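Rifamycin polyketide synthase (PDB 4LN9) probably dehydrates a polyketide intermediate, serving as the double-hotdog dehydratase domain of the last module of the rifamycin synthase. Local coordinates at residues D69-R73 against D74-V78; F232-P236 against A237-A241; F136-R139 against E140-S144; A220-E223 against D224-A227. All coordinates share one frame; numbering follows the deposited sequence.

Contact 1 of 4, residues D69-R73 against D74-V78; sequences DHAVR and DVVIV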
loop_
_atom_site.group_PDB
_atom_site.type_symbol
_atom_site.label_atom_id
_atom_site.label_comp_id
_atom_site.label_asym_id
_atom_site.label_seq_id
_atom_site.Cartn_x
_atom_site.Cartn_y
_atom_site.Cartn_z
ATOM N N ASP A 69 4.880 -26.013 10.365
ATOM C CA ASP A 69 4.056 -27.216 10.493
ATOM C C ASP A 69 3.370 -27.633 9.193
ATOM O O ASP A 69 2.653 -28.634 9.156
ATOM C CB ASP A 69 3.023 -27.045 11.606
ATOM C CG ASP A 69 3.629 -27.203 12.983
ATOM O OD1 ASP A 69 4.799 -27.635 13.067
ATOM O OD2 ASP A 69 2.960 -26.849 13.977
ATOM N N HIS A 70 3.582 -26.862 8.132
ATOM C CA HIS A 70 3.147 -27.259 6.796
ATOM C C HIS A 70 4.292 -27.187 5.832
ATOM O O HIS A 70 4.716 -26.101 5.437
ATOM C CB HIS A 70 2.005 -26.369 6.318
ATOM C CG HIS A 70 1.405 -26.801 5.000
ATOM N ND1 HIS A 70 1.895 -26.397 3.814
ATOM C CD2 HIS A 70 0.319 -27.627 4.717
ATOM C CE1 HIS A 70 1.176 -26.953 2.820
ATOM N NE2 HIS A 70 0.206 -27.697 3.375
ATOM N N ALA A 71 4.880 -28.342 5.537
ATOM C CA ALA A 71 6.060 -28.405 4.684
ATOM C C ALA A 71 5.937 -29.592 3.739
ATOM O O ALA A 71 5.472 -30.660 4.138
ATOM C CB ALA A 71 7.320 -28.531 5.532
ATOM N N VAL A 72 6.226 -29.365 2.463
ATOM C CA VAL A 72 6.150 -30.432 1.470
ATOM C C VAL A 72 7.536 -30.801 0.939
ATOM O O VAL A 72 8.221 -29.974 0.339
ATOM C CB VAL A 72 5.218 -30.055 0.300
ATOM C CG1 VAL A 72 5.203 -31.160 -0.745
ATOM C CG2 VAL A 72 3.811 -29.778 0.809
ATOM N N ARG A 73 7.962 -32.032 1.213
ATOM C CA ARG A 73 9.364 -32.422 1.071
ATOM C C ARG A 73 10.299 -31.478 1.821
ATOM O O ARG A 73 11.232 -30.915 1.247
ATOM C CB ARG A 73 9.758 -32.516 -0.404
ATOM C CG ARG A 73 9.138 -33.701 -1.128
ATOM C CD ARG A 73 8.684 -33.313 -2.525
ATOM N NE ARG A 73 7.955 -34.394 -3.182
ATOM C CZ ARG A 73 7.462 -34.321 -4.414
ATOM N NH1 ARG A 73 7.607 -33.210 -5.122
ATOM N NH2 ARG A 73 6.811 -35.353 -4.932
ATOM N N ASP A 74 10.000 -31.275 3.102
ATOM C CA ASP A 74 10.849 -30.496 4.002
ATOM C C ASP A 74 11.078 -29.047 3.567
ATOM O O ASP A 74 11.887 -28.337 4.166
ATOM C CB ASP A 74 12.182 -31.206 4.256
ATOM C CG ASP A 74 12.035 -32.414 5.165
ATOM O OD1 ASP A 74 12.362 -32.303 6.365
ATOM O OD2 ASP A 74 11.567 -33.468 4.683
ATOM N N VAL A 75 10.255 -28.566 2.638
ATOM C CA VAL A 75 10.211 -27.142 2.313
ATOM C C VAL A 75 8.946 -26.506 2.892
ATOM O O VAL A 75 7.838 -26.878 2.511
ATOM C CB VAL A 75 10.213 -26.926 0.785
ATOM C CG1 VAL A 75 10.230 -25.441 0.455
ATOM C CG2 VAL A 75 11.395 -27.640 0.144
ATOM N N VAL A 76 9.107 -25.538 3.793
ATOM C CA VAL A 76 7.960 -24.775 4.290
ATOM C C VAL A 76 7.293 -23.980 3.168
ATOM O O VAL A 76 7.938 -23.166 2.506
ATOM C CB VAL A 76 8.347 -23.813 5.432
ATOM C CG1 VAL A 76 7.121 -23.058 5.927
ATOM C CG2 VAL A 76 9.006 -24.577 6.572
ATOM N N ILE A 77 6.031 -24.301 2.887
ATOM C CA ILE A 77 5.234 -23.543 1.922
ATOM C C ILE A 77 3.878 -23.177 2.527
ATOM O O ILE A 77 3.298 -23.966 3.272
ATOM C CB ILE A 77 5.021 -24.340 0.613
ATOM C CG1 ILE A 77 3.985 -25.449 0.811
ATOM C CG2 ILE A 77 6.337 -24.924 0.118
ATOM C CD1 ILE A 77 3.751 -26.294 -0.424
ATOM N N VAL A 78 3.442 -21.932 2.328
ATOM C CA VAL A 78 2.137 -21.512 2.838
ATOM C C VAL A 78 1.045 -22.354 2.184
ATOM O O VAL A 78 1.093 -22.589 0.977
ATOM C CB VAL A 78 1.865 -20.012 2.581
ATOM C CG1 VAL A 78 0.438 -19.652 2.968
ATOM C CG2 VAL A 78 2.860 -19.156 3.351
HETATM O O HOH W 1 7.795 -32.369 4.353
#

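Contact 2 of 4, residues F232-P236 against A237-A241; sequences FGIHP and ALLDA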
loop_
_atom_site.group_PDB
_atom_site.type_symbol
_atom_site.label_atom_id
_atom_site.label_comp_id
_atom_site.label_asym_id
_atom_site.label_seq_id
_atom_site.Cartn_x
_atom_site.Cartn_y
_atom_site.Cartn_z
ATOM N N PHE A 232 -8.433 -15.479 13.096
ATOM C CA PHE A 232 -8.596 -15.734 11.663
ATOM C C PHE A 232 -10.063 -15.666 11.246
ATOM O O PHE A 232 -10.958 -15.864 12.067
ATOM C CB PHE A 232 -8.030 -17.106 11.293
ATOM C CG PHE A 232 -6.535 -17.134 11.176
ATOM C CD1 PHE A 232 -5.901 -16.543 10.097
ATOM C CD2 PHE A 232 -5.769 -17.834 12.093
ATOM C CE1 PHE A 232 -4.527 -16.598 9.965
ATOM C CE2 PHE A 232 -4.396 -17.913 11.957
ATOM C CZ PHE A 232 -3.772 -17.285 10.896
ATOM N N GLY A 233 -10.301 -15.479 9.952
ATOM C CA GLY A 233 -11.569 -15.872 9.352
ATOM C C GLY A 233 -11.801 -17.359 9.530
ATOM O O GLY A 233 -12.703 -17.777 10.258
ATOM N N ILE A 234 -10.898 -18.155 8.966
ATOM C CA ILE A 234 -10.729 -19.540 9.385
ATOM C C ILE A 234 -9.244 -19.908 9.392
ATOM O O ILE A 234 -8.503 -19.525 8.487
ATOM C CB ILE A 234 -11.502 -20.502 8.457
ATOM C CG1 ILE A 234 -11.460 -21.932 9.001
ATOM C CG2 ILE A 234 -10.951 -20.438 7.039
ATOM C CD1 ILE A 234 -12.447 -22.866 8.340
ATOM N N HIS A 235 -8.778 -20.491 10.494
ATOM C CA HIS A 235 -7.371 -20.871 10.594
ATOM C C HIS A 235 -6.982 -21.807 9.475
ATOM O O HIS A 235 -7.718 -22.752 9.176
ATOM C CB HIS A 235 -7.063 -21.488 11.960
ATOM C CG HIS A 235 -5.587 -21.691 12.221
ATOM N ND1 HIS A 235 -4.807 -22.429 11.411
ATOM C CD2 HIS A 235 -4.764 -21.235 13.250
ATOM C CE1 HIS A 235 -3.547 -22.432 11.882
ATOM N NE2 HIS A 235 -3.527 -21.724 13.023
ATOM N N PRO A 236 -5.952 -21.430 8.699
ATOM C CA PRO A 236 -5.596 -22.222 7.526
ATOM C C PRO A 236 -5.372 -23.698 7.853
ATOM O O PRO A 236 -5.580 -24.553 6.995
ATOM C CB PRO A 236 -4.293 -21.575 7.054
ATOM C CG PRO A 236 -4.427 -20.150 7.467
ATOM C CD PRO A 236 -5.205 -20.159 8.757
ATOM N N ALA A 237 -4.949 -23.991 9.079
ATOM C CA ALA A 237 -4.757 -25.378 9.494
ATOM C C ALA A 237 -6.085 -26.104 9.713
ATOM O O ALA A 237 -6.216 -27.281 9.377
ATOM C CB ALA A 237 -3.886 -25.453 10.742
ATOM N N LEU A 238 -7.088 -25.380 10.204
ATOM C CA LEU A 238 -8.436 -25.935 10.332
ATOM C C LEU A 238 -9.045 -26.273 8.971
ATOM O O LEU A 238 -9.523 -27.389 8.759
ATOM C CB LEU A 238 -9.351 -24.988 11.114
ATOM C CG LEU A 238 -10.634 -25.591 11.697
ATOM C CD1 LEU A 238 -10.311 -26.696 12.691
ATOM C CD2 LEU A 238 -11.490 -24.514 12.348
ATOM N N LEU A 239 -8.926 -25.353 8.019
ATOM C CA LEU A 239 -9.433 -25.593 6.674
ATOM C C LEU A 239 -8.629 -26.669 5.947
ATOM O O LEU A 239 -9.199 -27.532 5.280
ATOM C CB LEU A 239 -9.465 -24.300 5.855
ATOM C CG LEU A 239 -10.136 -24.410 4.482
ATOM C CD1 LEU A 239 -11.544 -24.972 4.621
ATOM C CD2 LEU A 239 -10.157 -23.062 3.777
ATOM N N ASP A 240 -7.311 -26.662 6.135
ATOM C CA ASP A 240 -6.469 -27.684 5.523
ATOM C C ASP A 240 -6.825 -29.081 6.018
ATOM O O ASP A 240 -6.882 -30.028 5.234
ATOM C CB ASP A 240 -4.983 -27.405 5.759
ATOM C CG ASP A 240 -4.085 -28.293 4.914
ATOM O OD1 ASP A 240 -3.812 -27.925 3.751
ATOM O OD2 ASP A 240 -3.697 -29.380 5.392
ATOM N N ALA A 241 -6.974 -29.225 7.331
ATOM C CA ALA A 241 -7.320 -30.518 7.912
ATOM C C ALA A 241 -8.707 -30.964 7.461
ATOM O O ALA A 241 -8.938 -32.149 7.219
ATOM C CB ALA A 241 -7.248 -30.457 9.430
#

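Contact 3 of 4, residues F136-R139 against E140-S144; sequences FSLR and EDADS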
loop_
_atom_site.group_PDB
_atom_site.type_symbol
_atom_site.label_atom_id
_atom_site.label_comp_id
_atom_site.label_asym_id
_atom_site.label_seq_id
_atom_site.Cartn_x
_atom_site.Cartn_y
_atom_site.Cartn_z
ATOM N N PHE A 136 1.040 -11.883 -4.136
ATOM C CA PHE A 136 2.433 -11.813 -4.575
ATOM C C PHE A 136 3.375 -12.024 -3.396
ATOM O O PHE A 136 3.074 -11.601 -2.277
ATOM C CB PHE A 136 2.734 -10.458 -5.218
ATOM C CG PHE A 136 1.853 -10.130 -6.387
ATOM C CD1 PHE A 136 2.142 -10.625 -7.649
ATOM C CD2 PHE A 136 0.831 -9.204 -6.257
ATOM C CE1 PHE A 136 1.347 -10.302 -8.734
ATOM C CE2 PHE A 136 0.055 -8.846 -7.344
ATOM C CZ PHE A 136 0.297 -9.416 -8.580
ATOM N N SER A 137 4.614 -12.391 -3.715
ATOM C CA SER A 137 5.684 -12.383 -2.726
ATOM C C SER A 137 7.005 -11.870 -3.292
ATOM O O SER A 137 7.289 -12.015 -4.482
ATOM C CB SER A 137 5.871 -13.776 -2.121
ATOM O OG SER A 137 6.486 -14.655 -3.046
ATOM N N LEU A 138 7.819 -11.302 -2.408
ATOM C CA LEU A 138 9.154 -10.825 -2.746
ATOM C C LEU A 138 10.140 -11.285 -1.678
ATOM O O LEU A 138 10.113 -10.799 -0.546
ATOM C CB LEU A 138 9.165 -9.294 -2.818
ATOM C CG LEU A 138 10.493 -8.641 -3.212
ATOM C CD1 LEU A 138 10.875 -9.029 -4.633
ATOM C CD2 LEU A 138 10.417 -7.129 -3.066
ATOM N N ARG A 139 10.945 -12.289 -2.017
ATOM C CA ARG A 139 12.007 -12.762 -1.136
ATOM C C ARG A 139 13.066 -11.683 -0.921
ATOM O O ARG A 139 13.360 -10.905 -1.827
ATOM C CB ARG A 139 12.654 -14.021 -1.720
ATOM C CG ARG A 139 11.709 -15.206 -1.842
ATOM C CD ARG A 139 11.814 -16.125 -0.636
ATOM N NE ARG A 139 11.629 -17.528 -0.999
ATOM C CZ ARG A 139 12.621 -18.403 -1.130
ATOM N NH1 ARG A 139 13.870 -18.037 -0.877
ATOM N NH2 ARG A 139 12.363 -19.648 -1.508
ATOM N N GLU A 140 13.647 -11.651 0.276
ATOM C CA GLU A 140 14.654 -10.649 0.626
ATOM C C GLU A 140 15.747 -10.539 -0.433
ATOM O O GLU A 140 16.277 -9.455 -0.684
ATOM C CB GLU A 140 15.280 -10.975 1.984
ATOM C CG GLU A 140 14.445 -10.540 3.176
ATOM C CD GLU A 140 15.141 -10.803 4.496
ATOM O OE1 GLU A 140 16.321 -11.214 4.477
ATOM O OE2 GLU A 140 14.507 -10.605 5.553
ATOM N N ASP A 141 16.163 -11.685 -0.959
ATOM C CA ASP A 141 17.223 -11.742 -1.959
ATOM C C ASP A 141 16.735 -11.230 -3.315
ATOM O O ASP A 141 17.498 -10.635 -4.076
ATOM C CB ASP A 141 17.736 -13.177 -2.095
ATOM C CG ASP A 141 16.627 -14.206 -1.975
ATOM O OD1 ASP A 141 16.060 -14.594 -3.018
ATOM O OD2 ASP A 141 16.301 -14.605 -0.836
ATOM N N ALA A 142 15.425 -11.344 -3.545
ATOM C CA ALA A 142 14.869 -11.231 -4.900
ATOM C C ALA A 142 14.909 -9.804 -5.455
ATOM O O ALA A 142 15.089 -8.840 -4.710
ATOM C CB ALA A 142 13.447 -11.776 -4.939
ATOM N N ASP A 143 14.732 -9.684 -6.768
ATOM C CA ASP A 143 14.632 -8.386 -7.436
ATOM C C ASP A 143 13.268 -8.259 -8.111
ATOM O O ASP A 143 12.878 -7.174 -8.546
ATOM C CB ASP A 143 15.749 -8.236 -8.479
ATOM C CG ASP A 143 16.096 -6.781 -8.767
ATOM O OD1 ASP A 143 15.305 -5.891 -8.387
ATOM O OD2 ASP A 143 17.140 -6.530 -9.406
ATOM N N SER A 144 12.542 -9.370 -8.185
ATOM C CA SER A 144 11.200 -9.363 -8.754
ATOM C C SER A 144 10.197 -10.178 -7.943
ATOM O O SER A 144 10.530 -11.221 -7.377
ATOM C CB SER A 144 11.222 -9.833 -10.211
ATOM O OG SER A 144 11.349 -11.242 -10.290
HETATM O O HOH W 2 10.625 -13.086 -5.269
#

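Contact 4 of 4, residues A220-E223 against D224-A227; sequences ALPE and DARA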
loop_
_atom_site.group_PDB
_atom_site.type_symbol
_atom_site.label_atom_id
_atom_site.label_comp_id
_atom_site.label_asym_id
_atom_site.label_seq_id
_atom_site.Cartn_x
_atom_site.Cartn_y
_atom_site.Cartn_z
ATOM N N ALA A 220 -10.259 -30.720 15.010
ATOM C CA ALA A 220 -10.015 -29.827 16.133
ATOM C C ALA A 220 -8.543 -29.442 16.179
ATOM O O ALA A 220 -7.668 -30.306 16.131
ATOM C CB ALA A 220 -10.432 -30.490 17.437
ATOM N N LEU A 221 -8.274 -28.140 16.171
ATOM C CA LEU A 221 -6.901 -27.649 16.266
ATOM C C LEU A 221 -6.341 -27.998 17.637
ATOM O O LEU A 221 -7.068 -27.971 18.630
ATOM C CB LEU A 221 -6.862 -26.131 16.065
ATOM C CG LEU A 221 -7.033 -25.591 14.643
ATOM C CD1 LEU A 221 -6.712 -24.103 14.599
ATOM C CD2 LEU A 221 -6.170 -26.362 13.655
ATOM N N PRO A 222 -5.031 -28.285 17.710
ATOM C CA PRO A 222 -4.411 -28.474 19.018
ATOM C C PRO A 222 -4.475 -27.194 19.840
ATOM O O PRO A 222 -4.662 -26.112 19.283
ATOM C CB PRO A 222 -2.957 -28.813 18.673
ATOM C CG PRO A 222 -2.735 -28.215 17.326
ATOM C CD PRO A 222 -4.050 -28.340 16.612
ATOM N N GLU A 223 -4.357 -27.318 21.158
ATOM C CA GLU A 223 -4.544 -26.172 22.043
ATOM C C GLU A 223 -3.553 -25.047 21.749
ATOM O O GLU A 223 -3.864 -23.874 21.948
ATOM C CB GLU A 223 -4.461 -26.593 23.512
ATOM C CG GLU A 223 -5.803 -26.947 24.136
ATOM C CD GLU A 223 -6.782 -25.784 24.141
ATOM O OE1 GLU A 223 -6.400 -24.683 24.594
ATOM O OE2 GLU A 223 -7.955 -25.992 23.764
ATOM N N ASP A 224 -2.400 -25.402 21.191
ATOM C CA ASP A 224 -1.386 -24.414 20.836
ATOM C C ASP A 224 -1.894 -23.400 19.813
ATOM O O ASP A 224 -1.411 -22.268 19.761
ATOM C CB ASP A 224 -0.130 -25.107 20.308
ATOM C CG ASP A 224 0.710 -25.709 21.413
ATOM O OD1 ASP A 224 0.255 -25.699 22.578
ATOM O OD2 ASP A 224 1.825 -26.187 21.122
ATOM N N ALA A 225 -2.826 -23.826 18.966
ATOM C CA ALA A 225 -3.277 -23.004 17.844
ATOM C C ALA A 225 -4.529 -22.203 18.195
ATOM O O ALA A 225 -4.947 -21.323 17.441
ATOM C CB ALA A 225 -3.525 -23.868 16.618
ATOM N N ARG A 226 -5.080 -22.467 19.375
ATOM C CA ARG A 226 -6.416 -21.999 19.728
ATOM C C ARG A 226 -6.562 -20.477 19.682
ATOM O O ARG A 226 -7.570 -19.961 19.199
ATOM C CB ARG A 226 -6.798 -22.510 21.114
ATOM C CG ARG A 226 -8.131 -21.982 21.601
ATOM C CD ARG A 226 -9.251 -22.865 21.094
ATOM N NE ARG A 226 -9.215 -24.181 21.735
ATOM C CZ ARG A 226 -10.296 -24.919 21.951
ATOM N NH1 ARG A 226 -11.476 -24.508 21.506
ATOM N NH2 ARG A 226 -10.209 -26.042 22.653
ATOM N N ALA A 227 -5.632 -19.772 20.319
ATOM C CA ALA A 227 -5.707 -18.317 20.405
ATOM C C ALA A 227 -5.611 -17.673 19.023
ATOM O O ALA A 227 -6.358 -16.747 18.706
ATOM C CB ALA A 227 -4.617 -17.781 21.320
#

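Contact 1 of 4, residues D69-R73 against D74-V78
His70 reaches across to the returning arm of the hairpin and gives its ND1 hydrogen to the backbone O of Ile77 at 2.9 Å. That oxygen lies beyond the ring edge but 22° out of the ring plane, and the N-H...O angle of 147° makes a somewhat bent bond that holds the imidazole in its rotation. CG1 of Ile77 comes to the same ring in plane, 3.8 Å from CE1, and Ile77 N adds a weak bond to the backbone O of His70. Next, Ala71 forms a non-hydrogen-bonded pair with Val76; its CA touches Val75 O at 3.2 Å, and its methyl shares a face with the Val76 side chain. Val72 N then donates to Val75 O at 3.0 Å from above the carbonyl plane, while the return bond from Val75 N is weak. On the opposite face, Val72 CG2, set anti to its carbonyl carbon, meets Ile77 CD1 at 3.7 Å. Arg73 and Asp74 form the exposed corner, both with left-handed helical backbones; Asp74 N gives its hydrogen to a water 2.8 Å away that also bonds weakly to Ala71 O. A short antiparallel hairpin thus closes through a type I' turn. The sequence starting at His70 fits the HxxxGxxxxP motif of polyketide synthase dehydratases, with Asp74 in the glycine position, and His70 is probably the active-site histidine, as in relatives.

Contact 2 of 4, residues F232-P236 against A237-A241
Side-chain capping joins His235 to Ala237 in a buried contact at the start of helix 236-251, about 5 Å from the centre of the chain (centre to centre). His235 is the N-cap: its ND1 accepts from Ala237 N at 2.8 Å, with the donor lying within 2° of the ring plane. The imidazole is carried beside the first turn by a chi1 of -170°, which places CG opposite the backbone N; there the Ala237 methyl also presses within 3.2 Å of CE1. The backbone O of His235 takes a nearly straight bond from Leu239 N at 3.1 Å and a weak one from Leu238 N, so the cap residue engages three amides of the first turn. Pro236 O continues the helix by accepting from Asp240 N at 2.9 Å. One residue before the cap, Ile234 crosses Leu239 at about a right angle, CD1 against CB at 4.1 Å, the N' to N4 pairing of a hydrophobic staple. Pro236 CD lies over the centre of the Phe232 ring, 3.7 Å above its plane. The Asp240 carboxylate leads away from the cap, OD2 bonding to ND1 of His244. N-cap and staple together open the helix carrying the HPxxxD and DxxxQ/H sequence of this family, whose aspartate probably belongs to the active site, as in relatives.

Contact 3 of 4, residues F136-R139 against E140-S144
Arg139 O receives the hydrogen of Ala142 N at 2.7 Å, the bond that closes a type I turn from Arg139 to Ala142. The donor stands well above the carbonyl plane, and the N-H...O angle is 146°. Arg139 N faces a water that accepts weakly from it and gives a firmer bond to Ser144 O at 2.8 Å, so solvent bridges the strand to the far side of the loop. Leu138 closes the interior of the bend: its CD1 meets the Ala142 methyl at 3.8 Å and Ser144 O at 3.5 Å. On the exposed side the Asp141 carboxylate lies against the base of the arginine, OD1 being 3.7 Å from Arg139 CB. The charged ends stay apart, with Arg139 NH1 at 4.2 Å from Asp141 OD2, too far for a salt bridge; any attraction there is probably modest. Glu140 instead makes a salt bridge through OE2 to Arg58 NH2. This surface bend connects strand 131-139 to strand 146-154; the former has strand 116-122 on its other side, and Leu138 packs on Gln46 of the second subunit.

Contact 4 of 4, residues A220-E223 against D224-A227
Glu223 and Arg226 cross obliquely, with the carboxylate and guanidinium planes 46° apart; OE2 alone of the two carboxylate oxygens bonds to Arg226. Glu223 OE2 lies at the edge of the guanidinium, close to its plane, and takes hydrogens from two of its nitrogens. Arg226 NH2 meets Glu223 OE2 nearly along the C-O axis at 2.5 Å, a length so short that its exact value is doubtful, and Arg226 NE reaches Glu223 OE2 at 3.0 Å by a weak, bent bond. The salt bridge is therefore a fork on OE2. Arg226 starts with CG anti to its backbone N (chi1 176°), then bends at chi2 and chi3, which brings the guanidinium round to the Glu223 carboxylate; Glu223, bent at chi2, curls to meet it. Beneath this exposed pair the backbone winds up: Ala225 N donates to Pro222 O at 2.9 Å, and Arg226 N to Glu223 O at 3.2 Å, both from above the carbonyl plane. The inward side is apolar. Leu221 points at the turn and sets CD1 against the Ala225 methyl at 3.8 Å, while Pro222 CG grazes the same methyl. Leu221 follows the end of strand 214-220, and its side chain touches Ala237 and Leu238 of helix 236-251; the chain then enters helix 226-229, where NH1 of Arg226 bonds weakly to Ser278 OG.

How the contacts relate
Contact 2 is the buried one, contacts 1 and 4 are partly buried, and contact 3 lies at the surface, its centre about 23 Å from the chain centre. Contacts 2 and 4 pack together: Leu221 CD1 touches His235 CG at 3.6 Å, so the turn leading into one helix leans on the cap of the next. Contact 1 meets contact 2 where His70 NE2 comes within 4.0 Å of Asp240 OD1, bringing together the two residues that probably form the dehydratase active site. Both histidines bind backbone through ND1, one as donor and one as acceptor. Toward the surface, contact 4 adds an exposed salt bridge to its backbone turn bonds, and contact 3, like the exposed corner of contact 1, has a bridging water.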